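Local coordinates for proton-dependent oligopeptide transporter family protein (Xanthomonas campestris, PDB 6EI3), which probably imports short peptides across the bacterial membrane by coupling their movement to protons, and has been captured in an auto-inhibited state, at residues R366-I371 and L488-Y493; G74-I79 and V185-R190; A383-M388 and G468-A473. All coordinates share one frame; numbering follows the deposited sequence.

Interaction 1. Residues R366-I371 and L488-Y493. With 78M ((2S)-2,3-dihydroxypropyl(7Z)-pentadec-7-enoate), chain C; 78M ((2S)-2,3-dihydroxypropyl(7Z)-pentadec-7-enoate), chain J; 78M ((2S)-2,3-dihydroxypropyl(7Z)-pentadec-7-enoate), chain O.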
loop_
_atom_site.group_PDB
_atom_site.type_symbol
_atom_site.label_atom_id
_atom_site.label_comp_id
_atom_site.label_asym_id
_atom_site.label_seq_id
_atom_site.Cartn_x
_atom_site.Cartn_y
_atom_site.Cartn_z
ATOM N N ARG A 366 -9.572 -4.003 16.857
ATOM C CA ARG A 366 -8.336 -4.544 16.282
ATOM C C ARG A 366 -7.632 -3.432 15.505
ATOM O O ARG A 366 -6.438 -3.228 15.678
ATOM C CB ARG A 366 -8.637 -5.711 15.328
ATOM C CG ARG A 366 -9.087 -7.007 16.012
ATOM C CD ARG A 366 -9.374 -8.080 14.957
ATOM N NE ARG A 366 -10.256 -9.112 15.482
ATOM C CZ ARG A 366 -10.571 -10.235 14.841
ATOM N NH1 ARG A 366 -10.076 -10.479 13.634
ATOM N NH2 ARG A 366 -11.375 -11.127 15.407
ATOM N N MET A 367 -8.388 -2.685 14.683
ATOM C CA MET A 367 -7.820 -1.627 13.864
ATOM C C MET A 367 -7.218 -0.487 14.695
ATOM O O MET A 367 -6.073 -0.116 14.441
ATOM C CB MET A 367 -8.831 -1.131 12.843
ATOM C CG MET A 367 -9.107 -2.162 11.737
ATOM S SD MET A 367 -10.424 -1.614 10.635
ATOM C CE MET A 367 -9.488 -0.486 9.569
ATOM N N THR A 368 -7.940 -0.007 15.737
ATOM C CA THR A 368 -7.446 1.051 16.640
ATOM C C THR A 368 -6.143 0.583 17.304
ATOM O O THR A 368 -5.144 1.312 17.280
ATOM C CB THR A 368 -8.522 1.369 17.721
ATOM O OG1 THR A 368 -9.784 1.601 17.087
ATOM C CG2 THR A 368 -8.144 2.562 18.589
ATOM N N SER A 369 -6.162 -0.658 17.870
ATOM C CA SER A 369 -5.023 -1.288 18.546
ATOM C C SER A 369 -3.847 -1.450 17.598
ATOM O O SER A 369 -2.709 -1.279 18.019
ATOM C CB SER A 369 -5.418 -2.647 19.117
ATOM O OG SER A 369 -6.481 -2.541 20.052
ATOM N N GLY A 370 -4.140 -1.752 16.336
ATOM C CA GLY A 370 -3.156 -1.945 15.279
ATOM C C GLY A 370 -2.376 -0.687 14.951
ATOM O O GLY A 370 -1.160 -0.754 14.775
ATOM N N ILE A 371 -3.073 0.470 14.881
ATOM C CA ILE A 371 -2.421 1.757 14.592
ATOM C C ILE A 371 -1.533 2.126 15.783
ATOM O O ILE A 371 -0.393 2.542 15.591
ATOM C CB ILE A 371 -3.447 2.861 14.264
ATOM C CG1 ILE A 371 -4.366 2.444 13.090
ATOM C CG2 ILE A 371 -2.758 4.222 13.996
ATOM C CD1 ILE A 371 -5.626 3.341 12.939
ATOM N N LEU A 488 -5.898 7.593 18.148
ATOM C CA LEU A 488 -6.865 8.358 18.919
ATOM C C LEU A 488 -8.016 8.827 18.019
ATOM O O LEU A 488 -9.166 8.613 18.380
ATOM C CB LEU A 488 -6.187 9.549 19.660
ATOM C CG LEU A 488 -7.125 10.509 20.417
ATOM C CD1 LEU A 488 -7.807 9.821 21.594
ATOM C CD2 LEU A 488 -6.380 11.766 20.882
ATOM N N ALA A 489 -7.708 9.428 16.845
ATOM C CA ALA A 489 -8.737 9.926 15.912
ATOM C C ALA A 489 -9.569 8.761 15.378
ATOM O O ALA A 489 -10.793 8.842 15.385
ATOM C CB ALA A 489 -8.100 10.707 14.774
ATOM N N PHE A 490 -8.912 7.647 15.009
ATOM C CA PHE A 490 -9.597 6.429 14.560
ATOM C C PHE A 490 -10.581 5.929 15.635
ATOM O O PHE A 490 -11.732 5.667 15.329
ATOM C CB PHE A 490 -8.588 5.314 14.203
ATOM C CG PHE A 490 -9.214 4.128 13.500
ATOM C CD1 PHE A 490 -9.852 3.127 14.222
ATOM C CD2 PHE A 490 -9.162 4.015 12.119
ATOM C CE1 PHE A 490 -10.459 2.048 13.568
ATOM C CE2 PHE A 490 -9.753 2.930 11.465
ATOM C CZ PHE A 490 -10.390 1.948 12.197
ATOM N N GLY A 491 -10.105 5.801 16.865
ATOM C CA GLY A 491 -10.882 5.300 17.996
ATOM C C GLY A 491 -12.115 6.113 18.312
ATOM O O GLY A 491 -13.157 5.544 18.671
ATOM N N LEU A 492 -12.005 7.455 18.183
ATOM C CA LEU A 492 -13.134 8.351 18.453
ATOM C C LEU A 492 -14.178 8.229 17.346
ATOM O O LEU A 492 -15.371 8.234 17.634
ATOM C CB LEU A 492 -12.672 9.806 18.653
ATOM C CG LEU A 492 -11.809 10.080 19.911
ATOM C CD1 LEU A 492 -11.036 11.387 19.767
ATOM C CD2 LEU A 492 -12.658 10.120 21.179
ATOM N N TYR A 493 -13.725 8.054 16.093
ATOM C CA TYR A 493 -14.615 7.845 14.950
ATOM C C TYR A 493 -15.306 6.458 15.073
ATOM O O TYR A 493 -16.522 6.366 14.915
ATOM C CB TYR A 493 -13.858 7.970 13.608
ATOM C CG TYR A 493 -14.788 7.847 12.420
ATOM C CD1 TYR A 493 -15.565 8.928 12.000
ATOM C CD2 TYR A 493 -14.983 6.621 11.787
ATOM C CE1 TYR A 493 -16.472 8.801 10.946
ATOM C CE2 TYR A 493 -15.890 6.482 10.738
ATOM C CZ TYR A 493 -16.612 7.579 10.304
ATOM O OH TYR A 493 -17.491 7.425 9.262
HETATM O O21 78M C . -14.586 1.180 24.055
HETATM C C20 78M C . -14.468 2.394 23.324
HETATM C C18 78M C . -13.205 3.133 23.702
HETATM O O19 78M C . -13.248 3.484 25.089
HETATM C C17 78M C . -12.982 4.375 22.871
HETATM O O2 78M C . -11.689 4.868 23.297
HETATM C C1 78M C . -10.968 5.603 22.440
HETATM O O1 78M C . -11.324 5.882 21.327
HETATM C C2 78M C . -9.674 6.044 23.061
HETATM C C3 78M C . -8.488 6.069 22.106
HETATM C C4 78M C . -8.001 4.683 21.701
HETATM C C5 78M C . -6.551 4.372 22.050
HETATM C C6 78M C . -5.519 5.150 21.238
HETATM C C7 78M C . -4.107 4.781 21.571
HETATM C C8 78M C . -3.213 5.500 22.236
HETATM C C9 78M C . -3.403 6.858 22.851
HETATM C C10 78M C . -2.761 7.974 22.035
HETATM C C11 78M C . -3.029 9.373 22.579
HETATM C C12 78M C . -2.434 10.509 21.748
HETATM C C13 78M C . -0.950 10.785 21.984
HETATM C C15 78M C . 1.149 11.931 21.169
HETATM C C14 78M C . -0.355 11.828 21.052
HETATM O O21 78M J . -19.259 -0.397 21.111
HETATM C C20 78M J . -18.473 0.126 20.050
HETATM C C18 78M J . -17.124 0.588 20.550
HETATM O O19 78M J . -17.301 1.558 21.588
HETATM C C17 78M J . -16.265 1.154 19.444
HETATM O O2 78M J . -15.007 1.542 20.047
HETATM C C1 78M J . -13.879 1.230 19.398
HETATM O O1 78M J . -13.842 0.566 18.395
HETATM C C2 78M J . -12.677 1.822 20.079
HETATM C C3 78M J . -11.479 0.886 20.104
HETATM C C4 78M J . -10.473 1.203 21.192
HETATM C C5 78M J . -9.495 0.066 21.420
HETATM C C6 78M J . -8.344 0.401 22.366
HETATM C C7 78M J . -7.527 -0.818 22.689
HETATM C C8 78M J . -6.261 -0.881 23.093
HETATM C C9 78M J . -5.303 0.257 23.332
HETATM C C10 78M J . -4.273 0.424 22.210
HETATM C C11 78M J . -3.068 -0.525 22.267
HETATM C C12 78M J . -1.946 -0.137 23.231
HETATM C C13 78M J . -1.229 1.168 22.902
HETATM C C15 78M J . 0.122 3.107 23.779
HETATM C C14 78M J . -0.294 1.669 23.984
HETATM O O21 78M O . -19.180 9.558 9.138
HETATM C C20 78M O . -19.273 9.749 7.736
HETATM C C18 78M O . -18.466 10.946 7.292
HETATM O O19 78M O . -18.920 12.122 7.965
HETATM C C17 78M O . -18.523 11.158 5.799
HETATM O O2 78M O . -17.393 12.001 5.475
HETATM C C1 78M O . -17.026 12.098 4.191
HETATM O O1 78M O . -17.670 11.663 3.270
HETATM C C2 78M O . -15.709 12.804 4.053
HETATM C C3 78M O . -14.622 11.932 3.440
HETATM C C4 78M O . -13.263 12.123 4.099
HETATM C C5 78M O . -12.191 12.712 3.198
HETATM C C6 78M O . -11.531 11.712 2.240
HETATM C C7 78M O . -10.161 11.316 2.688
HETATM C C8 78M O . -9.015 11.645 2.117
HETATM C C9 78M O . -7.646 11.243 2.586
HETATM C C10 78M O . -7.086 12.246 3.598
HETATM C C11 78M O . -6.477 11.621 4.841
HETATM C C12 78M O . -6.612 12.496 6.082
HETATM C C13 78M O . -6.171 11.855 7.392
HETATM C C15 78M O . -4.311 11.509 9.047
HETATM C C14 78M O . -4.672 11.858 7.630
#
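Phe-490 reaches from helix 471-495 into a pocket made by Met-367, Thr-368 and Ile-371 of helix 363-389. Its CB already touches Ile-371 CD1 (3.8 Å), and the same methyl then lies by CG and CD2, the isoleucine crossing the phenylalanine at about a right angle. On the other flank, CD1 meets Thr-368 OG1 at 3.2 Å, with the oxygen near the ring plane, at the edge; that hydroxyl is hydrogen-bonded to Leu-364 O, one turn earlier in its own helix. At the tip, CZ abuts Met-367 CB (3.5 Å) and also meets the CE methyl. The thioether bends round the ring end, leaving SD 5.2 Å from the Phe-490 centroid, an oblique Met-aromatic contact. With CG anti to the backbone N (chi1 -170°), the ring projects across the gap, and Val-299 of helix 281-306 also packs on it.

Beside the ring the Thr-368 methyl CG2 packs on the bare Gly-491 CA at 3.9 Å. The ester carbonyl oxygen O1 of one monoacylglycerol lies 3.1 Å from Gly-491 C, whereas Tyr-493 OH and O21 of another share a hydrogen bond of 2.7 Å. The axes of the two short segments approach to 9.0 Å, and their directions, 169° apart, make a nearly antiparallel transmembrane helix pair, consistent with the all-helical Major Facilitator Superfamily fold and here lined by lipid.

Interaction 2. Residues G74-I79 and V185-R190. With 78M ((2S)-2,3-dihydroxypropyl(7Z)-pentadec-7-enoate), chain B.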
loop_
_atom_site.group_PDB
_atom_site.type_symbol
_atom_site.label_atom_id
_atom_site.label_comp_id
_atom_site.label_asym_id
_atom_site.label_seq_id
_atom_site.Cartn_x
_atom_site.Cartn_y
_atom_site.Cartn_z
ATOM N N GLY A 74 -10.545 -6.356 -21.170
ATOM C CA GLY A 74 -10.640 -7.589 -20.403
ATOM C C GLY A 74 -9.340 -7.782 -19.630
ATOM O O GLY A 74 -8.335 -7.136 -19.920
ATOM N N LYS A 75 -9.349 -8.649 -18.651
ATOM C CA LYS A 75 -8.219 -8.865 -17.744
ATOM C C LYS A 75 -7.012 -9.545 -18.372
ATOM O O LYS A 75 -5.892 -9.129 -18.088
ATOM C CB LYS A 75 -8.692 -9.630 -16.504
ATOM C CG LYS A 75 -9.622 -8.796 -15.625
ATOM C CD LYS A 75 -10.191 -9.615 -14.486
ATOM C CE LYS A 75 -11.556 -9.102 -14.136
ATOM N NZ LYS A 75 -12.610 -10.092 -14.451
ATOM N N TYR A 76 -7.214 -10.575 -19.218
ATOM C CA TYR A 76 -6.073 -11.251 -19.855
ATOM C C TYR A 76 -5.148 -10.288 -20.612
ATOM O O TYR A 76 -3.936 -10.302 -20.381
ATOM C CB TYR A 76 -6.502 -12.399 -20.806
ATOM C CG TYR A 76 -5.303 -12.973 -21.528
ATOM C CD1 TYR A 76 -4.402 -13.808 -20.868
ATOM C CD2 TYR A 76 -5.006 -12.596 -22.834
ATOM C CE1 TYR A 76 -3.250 -14.277 -21.502
ATOM C CE2 TYR A 76 -3.866 -13.068 -23.483
ATOM C CZ TYR A 76 -2.995 -13.916 -22.814
ATOM O OH TYR A 76 -1.864 -14.368 -23.434
ATOM N N THR A 77 -5.715 -9.515 -21.561
ATOM C CA THR A 77 -4.949 -8.577 -22.403
ATOM C C THR A 77 -4.252 -7.498 -21.569
ATOM O O THR A 77 -3.099 -7.178 -21.828
ATOM C CB THR A 77 -5.874 -7.981 -23.478
ATOM O OG1 THR A 77 -6.324 -9.055 -24.299
ATOM C CG2 THR A 77 -5.188 -6.918 -24.350
ATOM N N THR A 78 -4.958 -6.946 -20.592
ATOM C CA THR A 78 -4.449 -5.886 -19.727
ATOM C C THR A 78 -3.280 -6.420 -18.893
ATOM O O THR A 78 -2.235 -5.765 -18.836
ATOM C CB THR A 78 -5.600 -5.290 -18.909
ATOM O OG1 THR A 78 -6.665 -4.978 -19.808
ATOM C CG2 THR A 78 -5.190 -4.019 -18.158
ATOM N N ILE A 79 -3.421 -7.645 -18.336
ATOM C CA ILE A 79 -2.347 -8.278 -17.564
ATOM C C ILE A 79 -1.110 -8.442 -18.434
ATOM O O ILE A 79 -0.018 -8.077 -18.000
ATOM C CB ILE A 79 -2.752 -9.626 -16.862
ATOM C CG1 ILE A 79 -3.767 -9.362 -15.723
ATOM C CG2 ILE A 79 -1.467 -10.324 -16.286
ATOM C CD1 ILE A 79 -4.602 -10.618 -15.266
ATOM N N VAL A 185 5.018 -17.607 -18.222
ATOM C CA VAL A 185 4.140 -18.621 -17.632
ATOM C C VAL A 185 2.658 -18.208 -17.787
ATOM O O VAL A 185 1.841 -19.026 -18.215
ATOM C CB VAL A 185 4.546 -18.987 -16.174
ATOM C CG1 VAL A 185 3.429 -19.741 -15.456
ATOM C CG2 VAL A 185 5.838 -19.821 -16.160
ATOM N N PHE A 186 2.338 -16.922 -17.519
ATOM C CA PHE A 186 0.972 -16.421 -17.686
ATOM C C PHE A 186 0.523 -16.649 -19.146
ATOM O O PHE A 186 -0.507 -17.265 -19.372
ATOM C CB PHE A 186 0.851 -14.932 -17.261
ATOM C CG PHE A 186 -0.577 -14.408 -17.256
ATOM C CD1 PHE A 186 -1.443 -14.699 -16.199
ATOM C CD2 PHE A 186 -1.047 -13.613 -18.296
ATOM C CE1 PHE A 186 -2.768 -14.227 -16.204
ATOM C CE2 PHE A 186 -2.351 -13.105 -18.277
ATOM C CZ PHE A 186 -3.206 -13.422 -17.235
ATOM N N TRP A 187 1.368 -16.250 -20.118
ATOM C CA TRP A 187 1.134 -16.402 -21.562
ATOM C C TRP A 187 0.973 -17.880 -21.993
ATOM O O TRP A 187 0.152 -18.183 -22.858
ATOM C CB TRP A 187 2.270 -15.692 -22.332
ATOM C CG TRP A 187 2.224 -15.849 -23.822
ATOM C CD1 TRP A 187 1.538 -15.073 -24.713
ATOM C CD2 TRP A 187 2.933 -16.825 -24.595
ATOM N NE1 TRP A 187 1.746 -15.534 -25.996
ATOM C CE2 TRP A 187 2.589 -16.618 -25.951
ATOM C CE3 TRP A 187 3.794 -17.889 -24.269
ATOM C CZ2 TRP A 187 3.100 -17.416 -26.986
ATOM C CZ3 TRP A 187 4.308 -18.674 -25.295
ATOM C CH2 TRP A 187 3.953 -18.442 -26.634
ATOM N N LEU A 188 1.709 -18.803 -21.358
ATOM C CA LEU A 188 1.612 -20.236 -21.673
ATOM C C LEU A 188 0.227 -20.851 -21.370
ATOM O O LEU A 188 -0.136 -21.837 -21.982
ATOM C CB LEU A 188 2.746 -21.032 -20.986
ATOM C CG LEU A 188 4.114 -20.979 -21.701
ATOM C CD1 LEU A 188 5.243 -21.304 -20.755
ATOM C CD2 LEU A 188 4.163 -21.941 -22.885
ATOM N N GLY A 189 -0.542 -20.258 -20.463
ATOM C CA GLY A 189 -1.885 -20.759 -20.202
ATOM C C GLY A 189 -2.983 -20.046 -20.978
ATOM O O GLY A 189 -4.154 -20.325 -20.724
ATOM N N ARG A 190 -2.625 -19.108 -21.916
ATOM C CA ARG A 190 -3.562 -18.237 -22.677
ATOM C C ARG A 190 -4.750 -18.959 -23.343
ATOM O O ARG A 190 -5.875 -18.471 -23.242
ATOM C CB ARG A 190 -2.834 -17.344 -23.717
ATOM C CG ARG A 190 -2.397 -18.009 -25.033
ATOM C CD ARG A 190 -1.237 -17.302 -25.729
ATOM N NE ARG A 190 -0.693 -18.100 -26.848
ATOM C CZ ARG A 190 0.200 -19.082 -26.728
ATOM N NH1 ARG A 190 0.690 -19.403 -25.536
ATOM N NH2 ARG A 190 0.621 -19.740 -27.802
HETATM O O21 78M B . -4.406 -10.550 -25.536
HETATM C C20 78M B . -4.109 -9.732 -26.659
HETATM C C18 78M B . -2.676 -9.254 -26.617
HETATM O O19 78M B . -2.509 -8.155 -27.519
HETATM C C17 78M B . -1.696 -10.351 -26.955
HETATM O O2 78M B . -0.385 -9.801 -26.686
HETATM C C1 78M B . 0.659 -10.638 -26.722
HETATM O O1 78M B . 0.560 -11.830 -26.867
HETATM C C2 78M B . 1.955 -9.889 -26.580
HETATM C C3 78M B . 3.202 -10.761 -26.431
HETATM C C4 78M B . 3.304 -11.462 -25.081
HETATM C C5 78M B . 4.629 -12.166 -24.848
HETATM C C6 78M B . 4.610 -13.150 -23.683
HETATM C C7 78M B . 5.976 -13.549 -23.202
HETATM C C8 78M B . 6.769 -14.511 -23.662
HETATM C C9 78M B . 6.528 -15.460 -24.807
HETATM C C10 78M B . 7.661 -16.479 -24.986
HETATM C C11 78M B . 7.600 -17.662 -24.027
HETATM C C12 78M B . 8.920 -18.398 -23.842
HETATM C C13 78M B . 8.803 -19.691 -23.037
HETATM C C15 78M B . 10.591 -19.682 -21.196
HETATM C C14 78M B . 10.126 -20.261 -22.529
#
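Tyr-76 and Phe-186 form the dense part of this contact, together with Ile-79. Tyr-76 CD1 stands 3.4 Å from Phe-186 CE2, and the ring planes differ by only 15°. Their centroids are nevertheless 5.4 Å apart, so the rings are slid past each other and barely overlap. Ile-79 supplies the facial contact: its CG2 sits 3.7 Å from the Phe-186 centroid, close to the ring normal, which makes it a CH-pi interaction. CB and CD1 of the isoleucine press on the same ring, and Ile-7 and Asn-10 of helix 4-22 touch Phe-186 as well.

Toward the lipid fewer atoms meet across the two segments. The Tyr-76 hydroxyl, brought over toward 185-190 with CG anti to the backbone N (chi1 175°), touches Arg-190 CB at 3.1 Å and lies a looser 3.7 Å from Trp-187 CD1. Beyond it the Arg-190 guanidinium lies over one face of the Trp-187 indole, and its NH1 bonds Trp-187 O at 3.0 Å with a nearly straight N-H (165°). The oxygen is approached from above its carbonyl plane, and Arg-190 N reaches it from the opposite face. The other indole face carries the acyl chain of a monoacylglycerol, with C6 3.6 Å from Trp-187 CG. The lipid's O21 and Thr-77 OG1 share a hydrogen bond of 2.7 Å. No hydrogen bond crosses between 74-79 and 185-190, so their attachment rests on aromatic and aliphatic packing, while the Arg-190 guanidinium serves the local backbone and Thr-77 OG1 the lipid headgroup.

Interaction 3. Residues A383-M388 and G468-A473. With 78M ((2S)-2,3-dihydroxypropyl(7Z)-pentadec-7-enoate), chain F.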
loop_
_atom_site.group_PDB
_atom_site.type_symbol
_atom_site.label_atom_id
_atom_site.label_comp_id
_atom_site.label_asym_id
_atom_site.label_seq_id
_atom_site.Cartn_x
_atom_site.Cartn_y
_atom_site.Cartn_z
ATOM N N ALA A 383 14.169 4.846 20.094
ATOM C CA ALA A 383 14.978 4.545 21.284
ATOM C C ALA A 383 16.280 3.834 20.874
ATOM O O ALA A 383 17.337 4.103 21.441
ATOM C CB ALA A 383 14.174 3.700 22.266
ATOM N N ILE A 384 16.214 2.991 19.831
ATOM C CA ILE A 384 17.392 2.327 19.291
ATOM C C ILE A 384 18.311 3.390 18.665
ATOM O O ILE A 384 19.518 3.396 18.933
ATOM C CB ILE A 384 16.998 1.206 18.312
ATOM C CG1 ILE A 384 16.471 -0.023 19.089
ATOM C CG2 ILE A 384 18.176 0.839 17.385
ATOM C CD1 ILE A 384 15.482 -0.891 18.267
ATOM N N GLN A 385 17.724 4.321 17.893
ATOM C CA GLN A 385 18.469 5.405 17.265
ATOM C C GLN A 385 19.154 6.281 18.299
ATOM O O GLN A 385 20.299 6.629 18.083
ATOM C CB GLN A 385 17.565 6.269 16.364
ATOM C CG GLN A 385 18.332 7.202 15.411
ATOM C CD GLN A 385 19.231 6.453 14.447
ATOM O OE1 GLN A 385 18.815 5.499 13.794
ATOM N NE2 GLN A 385 20.500 6.845 14.373
ATOM N N VAL A 386 18.456 6.638 19.407
ATOM C CA VAL A 386 19.000 7.488 20.489
ATOM C C VAL A 386 20.223 6.804 21.139
ATOM O O VAL A 386 21.193 7.490 21.441
ATOM C CB VAL A 386 17.912 7.919 21.518
ATOM C CG1 VAL A 386 18.524 8.567 22.757
ATOM C CG2 VAL A 386 16.891 8.855 20.881
ATOM N N ALA A 387 20.184 5.458 21.307
ATOM C CA ALA A 387 21.312 4.687 21.849
ATOM C C ALA A 387 22.480 4.754 20.861
ATOM O O ALA A 387 23.601 5.031 21.273
ATOM C CB ALA A 387 20.905 3.240 22.105
ATOM N N MET A 388 22.195 4.631 19.555
ATOM C CA MET A 388 23.194 4.716 18.475
ATOM C C MET A 388 23.819 6.122 18.421
ATOM O O MET A 388 25.043 6.241 18.363
ATOM C CB MET A 388 22.569 4.356 17.109
ATOM C CG MET A 388 22.383 2.852 16.870
ATOM S SD MET A 388 21.221 2.482 15.508
ATOM C CE MET A 388 22.199 2.908 14.119
ATOM N N GLY A 468 18.477 18.159 20.351
ATOM C CA GLY A 468 19.469 17.207 20.838
ATOM C C GLY A 468 19.512 15.948 19.993
ATOM O O GLY A 468 20.587 15.378 19.775
ATOM N N LEU A 469 18.335 15.512 19.504
ATOM C CA LEU A 469 18.163 14.323 18.667
ATOM C C LEU A 469 18.704 14.537 17.254
ATOM O O LEU A 469 18.624 15.645 16.720
ATOM C CB LEU A 469 16.665 13.949 18.562
ATOM C CG LEU A 469 15.819 13.864 19.845
ATOM C CD1 LEU A 469 14.341 13.915 19.511
ATOM C CD2 LEU A 469 16.136 12.611 20.647
ATOM N N SER A 470 19.169 13.446 16.609
ATOM C CA SER A 470 19.591 13.470 15.213
ATOM C C SER A 470 18.302 13.614 14.376
ATOM O O SER A 470 17.207 13.455 14.921
ATOM C CB SER A 470 20.310 12.175 14.846
ATOM O OG SER A 470 19.437 11.052 14.838
ATOM N N GLU A 471 18.431 13.921 13.072
ATOM C CA GLU A 471 17.307 14.050 12.143
ATOM C C GLU A 471 16.527 12.718 12.069
ATOM O O GLU A 471 15.296 12.723 12.153
ATOM C CB GLU A 471 17.815 14.485 10.759
ATOM C CG GLU A 471 16.747 15.084 9.867
ATOM C CD GLU A 471 17.272 15.618 8.549
ATOM O OE1 GLU A 471 16.958 15.013 7.502
ATOM O OE2 GLU A 471 17.989 16.643 8.558
ATOM N N ALA A 472 17.245 11.585 11.966
ATOM C CA ALA A 472 16.637 10.254 11.938
ATOM C C ALA A 472 15.810 10.011 13.226
ATOM O O ALA A 472 14.638 9.687 13.112
ATOM C CB ALA A 472 17.705 9.183 11.771
ATOM N N ALA A 473 16.398 10.253 14.428
ATOM C CA ALA A 473 15.745 10.061 15.732
ATOM C C ALA A 473 14.526 10.964 15.897
ATOM O O ALA A 473 13.492 10.496 16.373
ATOM C CB ALA A 473 16.738 10.273 16.876
HETATM O O21 78M F . 22.344 -0.156 25.137
HETATM C C20 78M F . 21.172 0.579 24.817
HETATM C C18 78M F . 19.991 0.072 25.613
HETATM O O19 78M F . 19.709 -1.289 25.281
HETATM C C17 78M F . 18.762 0.946 25.481
HETATM O O2 78M F . 18.094 0.689 24.220
HETATM C C1 78M F . 16.982 -0.059 24.243
HETATM O O1 78M F . 16.669 -0.769 25.165
HETATM C C2 78M F . 16.178 0.116 22.986
HETATM C C3 78M F . 14.938 -0.772 22.920
HETATM C C4 78M F . 13.639 0.005 22.792
HETATM C C5 78M F . 12.867 0.203 24.087
HETATM C C6 78M F . 11.661 1.133 23.938
HETATM C C7 78M F . 10.351 0.471 24.225
HETATM C C8 78M F . 9.584 -0.168 23.357
HETATM C C9 78M F . 8.270 -0.832 23.640
HETATM C C10 78M F . 8.378 -2.058 24.555
HETATM C C11 78M F . 7.083 -2.425 25.268
HETATM C C12 78M F . 6.133 -3.304 24.468
HETATM C C13 78M F . 4.740 -3.399 25.063
HETATM C C15 78M F . 2.434 -4.411 24.940
HETATM C C14 78M F . 3.818 -4.360 24.335
#
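The N-terminal cap of helix 471-495 is seated here against helix 363-389, with Gln-385 lying beside the first turn. Ser-470 is the N-cap: its OG accepts the Ala-473 amide at 3.2 Å with an N-H...O angle of 167°, satisfying one of the N-H groups left over at the helix start. Across the contact, Gln-385 CG rests 3.7 Å from that same Ala-473 N and 3.8 Å from Ala-473 CB, while its CD approaches Ala-472 CB at 4.1 Å. The glutamine leaves its helix with CG anti to the backbone N (chi1 -166°) and then bends at chi2 (61°). Asp-389, at the end of helix 363-389, binds both: its OD1 takes Gln-385 NE2 and its OD2 Ser-470 OG; Gln-385 OE1 has Gln-316 as a further partner.

Alongside, the Val-386 and Leu-469 side chains meet at an angle, CG2 of the first 3.8 Å from CD2 of the second, and Phe-477 touches both; Val-386 CG2 also comes within 4.3 Å of Ala-473 CB. Another side of helix 363-389 is covered by lipid: Ala-383 CB meets monoacylglycerol C4 at 3.8 Å, and Ala-387 CB lies by its glycerol end. Gly-468, with positive phi, is the first residue to leave helical geometry after helix 458-467, and the short link from it to the next helix ends in a serine N-cap packed on a neighbouring transmembrane helix.

In the fold
Interactions 1 and 3 belong to the same pair of helices, 363-389 and 471-495, which they join at two levels with centres 27 Å apart and nearest atoms about 15 Å apart. Along the chain interaction 3 is nested inside the loop closed by interaction 1, as expected for an antiparallel pair. Interaction 2 joins helices 62-95 and 168-188, and closes before either of the others opens. Its centre lies 40 Å from that of interaction 1 and 49 Å from that of interaction 3, on the opposite side of the chain's centre from both. This separation is consistent with the two-bundle plan of Major Facilitator transporters, each bundle having its own lipid-coated helix packing.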